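Sphingomyelinase-c (Listeria ivanovii, PDB 1ZWX) belongs to the DNase I-like endonuclease/exonuclease/phosphatase family and folds as a sandwich of two mixed beta-sheets flanked by helices. Local coordinates at residues Tyr7-Phe11 / Lys140-Tyr145. Residues are numbered along the deposited sequence; the frame is centred on the assembly and turned at random.
Sequences YPGNF and KNGKPY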
loop_
_atom_site.group_PDB
_atom_site.type_symbol
_atom_site.label_atom_id
_atom_site.label_comp_id
_atom_site.label_asym_id
_atom_site.label_seq_id
_atom_site.Cartn_x
_atom_site.Cartn_y
_atom_site.Cartn_z
ATOM N N TYR A 7 -12.787 -19.074 10.532
ATOM C CA TYR A 7 -12.277 -17.707 10.832
ATOM C C TYR A 7 -10.776 -17.690 11.178
ATOM O O TYR A 7 -10.379 -18.323 12.147
ATOM C CB TYR A 7 -13.077 -17.103 11.980
ATOM C CG TYR A 7 -12.795 -15.623 12.233
ATOM C CD1 TYR A 7 -13.142 -14.639 11.289
ATOM C CD2 TYR A 7 -12.195 -15.207 13.424
ATOM C CE1 TYR A 7 -12.892 -13.272 11.554
ATOM C CE2 TYR A 7 -11.950 -13.865 13.687
ATOM C CZ TYR A 7 -12.276 -12.902 12.748
ATOM O OH TYR A 7 -12.034 -11.575 13.052
ATOM N N PRO A 8 -9.954 -16.916 10.427
ATOM C CA PRO A 8 -10.303 -16.002 9.325
ATOM C C PRO A 8 -10.742 -16.685 8.032
ATOM O O PRO A 8 -11.493 -16.094 7.260
ATOM C CB PRO A 8 -9.002 -15.219 9.095
ATOM C CG PRO A 8 -7.950 -16.141 9.509
ATOM C CD PRO A 8 -8.504 -16.874 10.704
ATOM N N GLY A 9 -10.270 -17.901 7.787
ATOM C CA GLY A 9 -10.760 -18.676 6.659
ATOM C C GLY A 9 -10.051 -18.294 5.382
ATOM O O GLY A 9 -8.859 -17.986 5.408
ATOM N N ASN A 10 -10.774 -18.326 4.265
ATOM C CA ASN A 10 -10.180 -18.001 2.976
ATOM C C ASN A 10 -10.309 -16.490 2.746
ATOM O O ASN A 10 -11.172 -16.044 1.948
ATOM C CB ASN A 10 -10.820 -18.805 1.834
ATOM C CG ASN A 10 -10.200 -18.486 0.460
ATOM O OD1 ASN A 10 -9.250 -17.688 0.341
ATOM N ND2 ASN A 10 -10.744 -19.110 -0.584
ATOM N N PHE A 11 -9.491 -15.720 3.489
ATOM C CA PHE A 11 -9.423 -14.262 3.349
ATOM C C PHE A 11 -8.192 -13.898 2.564
ATOM O O PHE A 11 -7.107 -14.433 2.812
ATOM C CB PHE A 11 -9.362 -13.568 4.691
ATOM C CG PHE A 11 -9.922 -12.171 4.679
ATOM C CD1 PHE A 11 -11.303 -11.967 4.642
ATOM C CD2 PHE A 11 -9.066 -11.046 4.696
ATOM C CE1 PHE A 11 -11.840 -10.688 4.649
ATOM C CE2 PHE A 11 -9.595 -9.756 4.711
ATOM C CZ PHE A 11 -10.979 -9.556 4.670
ATOM N N LYS A 140 -17.706 -9.678 6.691
ATOM C CA LYS A 140 -17.833 -10.710 5.692
ATOM C C LYS A 140 -18.658 -11.872 6.302
ATOM O O LYS A 140 -18.171 -12.594 7.171
ATOM C CB LYS A 140 -16.467 -11.214 5.238
ATOM C CG LYS A 140 -16.514 -12.262 4.118
ATOM C CD LYS A 140 -15.136 -12.832 3.818
ATOM C CE LYS A 140 -15.177 -13.945 2.772
ATOM N NZ LYS A 140 -13.875 -14.502 2.327
ATOM N N ASN A 141 -19.896 -12.022 5.840
ATOM C CA ASN A 141 -20.736 -13.170 6.218
ATOM C C ASN A 141 -20.803 -13.354 7.739
ATOM O O ASN A 141 -20.600 -14.466 8.235
ATOM C CB ASN A 141 -20.244 -14.435 5.514
ATOM C CG ASN A 141 -20.277 -14.313 3.977
ATOM O OD1 ASN A 141 -21.121 -13.611 3.422
ATOM N ND2 ASN A 141 -19.330 -14.968 3.297
ATOM N N GLY A 142 -21.022 -12.255 8.460
ATOM C CA GLY A 142 -21.254 -12.277 9.905
ATOM C C GLY A 142 -19.978 -12.146 10.726
ATOM O O GLY A 142 -20.020 -12.173 11.978
ATOM N N LYS A 143 -18.857 -11.985 10.021
ATOM C CA LYS A 143 -17.534 -12.019 10.651
ATOM C C LYS A 143 -16.756 -10.724 10.393
ATOM O O LYS A 143 -16.659 -10.271 9.249
ATOM C CB LYS A 143 -16.766 -13.216 10.099
ATOM C CG LYS A 143 -17.400 -14.562 10.485
ATOM C CD LYS A 143 -16.760 -15.730 9.748
ATOM C CE LYS A 143 -16.959 -15.618 8.253
ATOM N NZ LYS A 143 -16.171 -16.612 7.461
ATOM N N PRO A 144 -16.183 -10.138 11.461
ATOM C CA PRO A 144 -15.420 -8.897 11.306
ATOM C C PRO A 144 -13.957 -9.097 10.899
ATOM O O PRO A 144 -13.283 -10.094 11.300
ATOM C CB PRO A 144 -15.520 -8.258 12.679
ATOM C CG PRO A 144 -15.690 -9.466 13.658
ATOM C CD PRO A 144 -16.200 -10.631 12.860
ATOM N N TYR A 145 -13.463 -8.148 10.100
ATOM C CA TYR A 145 -12.061 -8.147 9.666
ATOM C C TYR A 145 -11.604 -6.706 9.723
ATOM O O TYR A 145 -12.357 -5.802 9.358
ATOM C CB TYR A 145 -11.858 -8.732 8.263
ATOM C CG TYR A 145 -12.230 -10.186 8.129
ATOM C CD1 TYR A 145 -11.275 -11.180 8.155
ATOM C CD2 TYR A 145 -13.572 -10.564 7.965
ATOM C CE1 TYR A 145 -11.637 -12.551 8.032
ATOM C CE2 TYR A 145 -13.937 -11.902 7.845
ATOM C CZ TYR A 145 -12.988 -12.882 7.869
ATOM O OH TYR A 145 -13.397 -14.189 7.742
#
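At one end of the DNase I-like beta-sandwich, the segment 7-11 leading into strand 12-20 of one sheet wraps round Tyr145, just past the type I' hairpin turn Lys140-Lys143 that joins strands 132-140 and 143-151 of the other. Tyr145 is the middle ring of an aromatic cluster. Phe11 lies on one face in an offset stack, the planes only 6° from parallel and the centroids 4.0 Å apart, with Phe11 CE1 above the ring centre of Tyr145. On the opposite face Tyr7, joined to Pro8 by a cis peptide bond, meets it edge-to-face, planes at 60°, and Tyr7 CE1 comes to 3.7 Å from Tyr145 CZ near the rim. Two hydroxyl bonds run in opposite directions between the segments. Tyr145 OH donates to Pro8 O at 2.7 Å; this acceptor lies in the plane of the Tyr145 ring, and the bond probably helps fix the ring between its two neighbours. With Tyr7 CG anti to the backbone N (chi1 -171°), the ring reaches toward the segment 140-145 and Tyr7 OH donates to Pro144 O at 2.6 Å. The same hydroxyl is also hydrogen-bonded to Ile189 N on the adjoining strand 189-193, while Phe191 of that strand meets the Phe11 ring. Lys140 runs extended past the edge of the Phe11 ring to a salt bridge between its NZ and Asp48. Lys140 CD lies 4.0 Å from Phe11 CD1, near the plane of that ring.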